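Local structure of trehalose-6-phosphate phosphatase-related protein (Thermoplasma acidophilum, 1U02) at residues M17-S22 and R107-N112. The protein removes the phosphate from trehalose 6-phosphate to give free trehalose, using magnesium as its cofactor. Residues are numbered along the deposited sequence; the frame is centred on the assembly and turned at random.
With NA (sodium ion), chain C.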
loop_
_atom_site.group_PDB
_atom_site.type_symbol
_atom_site.label_atom_id
_atom_site.label_comp_id
_atom_site.label_asym_id
_atom_site.label_seq_id
_atom_site.Cartn_x
_atom_site.Cartn_y
_atom_site.Cartn_z
HETATM N N MSE A 17 10.165 1.710 -11.525
HETATM C CA MSE A 17 10.434 3.145 -11.561
HETATM C C MSE A 17 9.195 3.988 -11.887
HETATM O O MSE A 17 9.110 5.147 -11.484
HETATM C CB MSE A 17 11.544 3.455 -12.571
HETATM C CG MSE A 17 11.995 4.913 -12.547
HETATM SE SE MSE A 17 12.710 5.448 -10.816
HETATM C CE MSE A 17 14.589 5.119 -11.147
ATOM N N ASN A 18 8.251 3.408 -12.627
ATOM C CA ASN A 18 7.012 4.098 -13.002
ATOM C C ASN A 18 5.824 3.425 -12.290
ATOM O O ASN A 18 5.108 2.615 -12.880
ATOM C CB ASN A 18 6.808 4.039 -14.522
ATOM C CG ASN A 18 7.938 4.711 -15.300
ATOM O OD1 ASN A 18 8.836 5.323 -14.717
ATOM N ND2 ASN A 18 7.893 4.599 -16.627
ATOM N N PRO A 19 5.594 3.771 -11.012
ATOM C CA PRO A 19 4.498 3.188 -10.226
ATOM C C PRO A 19 3.091 3.287 -10.805
ATOM O O PRO A 19 2.210 2.510 -10.433
ATOM C CB PRO A 19 4.629 3.883 -8.865
ATOM C CG PRO A 19 5.296 5.192 -9.196
ATOM C CD PRO A 19 6.324 4.783 -10.228
ATOM N N GLU A 20 2.869 4.220 -11.718
ATOM C CA GLU A 20 1.539 4.354 -12.302
ATOM C C GLU A 20 1.215 3.205 -13.262
ATOM O O GLU A 20 0.060 2.998 -13.625
ATOM C CB GLU A 20 1.419 5.685 -13.054
ATOM C CG GLU A 20 2.278 5.775 -14.319
ATOM C CD GLU A 20 3.725 6.164 -14.049
ATOM O OE1 GLU A 20 4.146 6.209 -12.869
ATOM O OE2 GLU A 20 4.449 6.427 -15.033
ATOM N N GLU A 21 2.240 2.463 -13.666
ATOM C CA GLU A 21 2.074 1.358 -14.612
ATOM C C GLU A 21 1.827 -0.008 -13.966
ATOM O O GLU A 21 1.647 -0.999 -14.667
ATOM C CB GLU A 21 3.328 1.248 -15.493
ATOM C CG GLU A 21 3.692 2.513 -16.271
ATOM C CD GLU A 21 4.957 2.337 -17.098
ATOM O OE1 GLU A 21 5.440 1.190 -17.200
ATOM O OE2 GLU A 21 5.469 3.335 -17.653
ATOM N N SER A 22 1.804 -0.060 -12.641
ATOM C CA SER A 22 1.651 -1.330 -11.931
ATOM C C SER A 22 0.312 -2.067 -11.979
ATOM O O SER A 22 -0.214 -2.489 -10.943
ATOM C CB SER A 22 2.080 -1.148 -10.475
ATOM O OG SER A 22 3.434 -0.731 -10.416
ATOM N N ARG A 107 8.268 13.789 -9.925
ATOM C CA ARG A 107 6.948 13.353 -10.370
ATOM C C ARG A 107 6.014 13.463 -9.170
ATOM O O ARG A 107 6.388 13.113 -8.046
ATOM C CB ARG A 107 7.003 11.910 -10.881
ATOM C CG ARG A 107 7.665 11.778 -12.252
ATOM C CD ARG A 107 7.836 10.321 -12.660
ATOM N NE ARG A 107 8.777 9.621 -11.790
ATOM C CZ ARG A 107 9.095 8.335 -11.914
ATOM N NH1 ARG A 107 8.540 7.604 -12.877
ATOM N NH2 ARG A 107 9.974 7.785 -11.084
ATOM N N ILE A 108 4.808 13.963 -9.400
ATOM C CA ILE A 108 3.844 14.130 -8.321
ATOM C C ILE A 108 2.586 13.327 -8.637
ATOM O O ILE A 108 1.945 13.534 -9.663
ATOM C CB ILE A 108 3.498 15.632 -8.132
ATOM C CG1 ILE A 108 4.763 16.404 -7.743
ATOM C CG2 ILE A 108 2.452 15.809 -7.037
ATOM C CD1 ILE A 108 4.590 17.919 -7.697
ATOM N N TYR A 109 2.255 12.396 -7.755
ATOM C CA TYR A 109 1.085 11.552 -7.935
ATOM C C TYR A 109 0.004 11.999 -6.966
ATOM O O TYR A 109 0.136 11.847 -5.752
ATOM C CB TYR A 109 1.460 10.095 -7.688
ATOM C CG TYR A 109 2.498 9.588 -8.661
ATOM C CD1 TYR A 109 2.123 8.968 -9.849
ATOM C CD2 TYR A 109 3.856 9.731 -8.393
ATOM C CE1 TYR A 109 3.080 8.493 -10.752
ATOM C CE2 TYR A 109 4.823 9.259 -9.286
ATOM C CZ TYR A 109 4.428 8.642 -10.461
ATOM O OH TYR A 109 5.384 8.171 -11.343
ATOM N N ARG A 110 -1.061 12.559 -7.524
ATOM C CA ARG A 110 -2.175 13.060 -6.741
ATOM C C ARG A 110 -3.199 11.986 -6.409
ATOM O O ARG A 110 -3.562 11.181 -7.262
ATOM C CB ARG A 110 -2.866 14.195 -7.500
ATOM C CG ARG A 110 -4.099 14.742 -6.813
ATOM C CD ARG A 110 -4.785 15.769 -7.696
ATOM N NE ARG A 110 -5.862 16.463 -7.001
ATOM C CZ ARG A 110 -6.535 17.492 -7.508
ATOM N NH1 ARG A 110 -6.240 17.945 -8.722
ATOM N NH2 ARG A 110 -7.501 18.068 -6.803
ATOM N N LYS A 111 -3.656 11.985 -5.159
ATOM C CA LYS A 111 -4.671 11.042 -4.700
ATOM C C LYS A 111 -5.589 11.817 -3.757
ATOM O O LYS A 111 -5.193 12.849 -3.222
ATOM C CB LYS A 111 -4.013 9.862 -3.984
ATOM C CG LYS A 111 -3.029 9.147 -4.895
ATOM C CD LYS A 111 -2.208 8.096 -4.210
ATOM C CE LYS A 111 -1.118 7.622 -5.167
ATOM N NZ LYS A 111 -0.444 6.391 -4.713
ATOM N N ASN A 112 -6.809 11.333 -3.550
ATOM C CA ASN A 112 -7.739 12.043 -2.678
ATOM C C ASN A 112 -7.245 12.247 -1.248
ATOM O O ASN A 112 -7.545 13.272 -0.630
ATOM C CB ASN A 112 -9.098 11.339 -2.652
ATOM C CG ASN A 112 -9.782 11.358 -4.000
ATOM O OD1 ASN A 112 -9.669 12.328 -4.744
ATOM N ND2 ASN A 112 -10.512 10.294 -4.315
HETATM NA NA NA C . 4.803 -1.301 -8.128
HETATM O O HOH W 1 6.575 8.006 -14.820
HETATM O O HOH W 2 6.616 0.456 -7.937
#
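Arg107 and Tyr109 of strand 107-111 reach across to the loop 17-22, which follows strand 3-7 of the HAD core. Strand 107-111 is an edge strand of the four-stranded antiparallel sheet that forms the cap of this HAD-type phosphatase. The contact therefore joins cap to core. The tight part is polar. The end of the Arg107 guanidinium closes on the backbone oxygen of Met17, with NH2 to O at 2.8 Å and NH1 to O at 2.9 Å. The NH2 bond is the straighter at the carbonyl (C=O...N 156°). NH1 sits above the carbonyl plane. NH1 also donates to Asn18 OD1, 2.9 Å away, with the amide turned nearly perpendicular to the guanidinium (81°). All three Arg107 bonds are short but bent at the hydrogen. Asn18 ND2 donates to Glu21 OE2 at 2.9 Å in a nearly straight bond, which helps fix the turn of the amide. The Arg107 chain bends at chi3 (-66°) to bring its end to the loop. Tyr109 OH donates to Glu20 OE1 at 2.8 Å, meeting the carboxylate from above its plane. Pro19 CG packs by the phenol, 3.8 Å from Tyr109 CZ. On the looser side, water 1 lies at the guanidinium edge and links Arg107 NH1 to Glu20 OE2. Met17 (selenomethionine) is exposed, and its SE lies 3.6 Å from Arg107 NH2. With an alanine in place of Arg107, the Met17 carbonyl and Asn18 OD1 would probably lose these donors, leaving Tyr109 to carry most of the contact. Ser22 OG binds the sodium ion with Asp9, also a magnesium ligand, and Pro14. The chemistry implies a small polar surface contact with one bridging water next to the sodium site, held by a few short polar bonds, with little apolar packing beyond Pro19 on Tyr109.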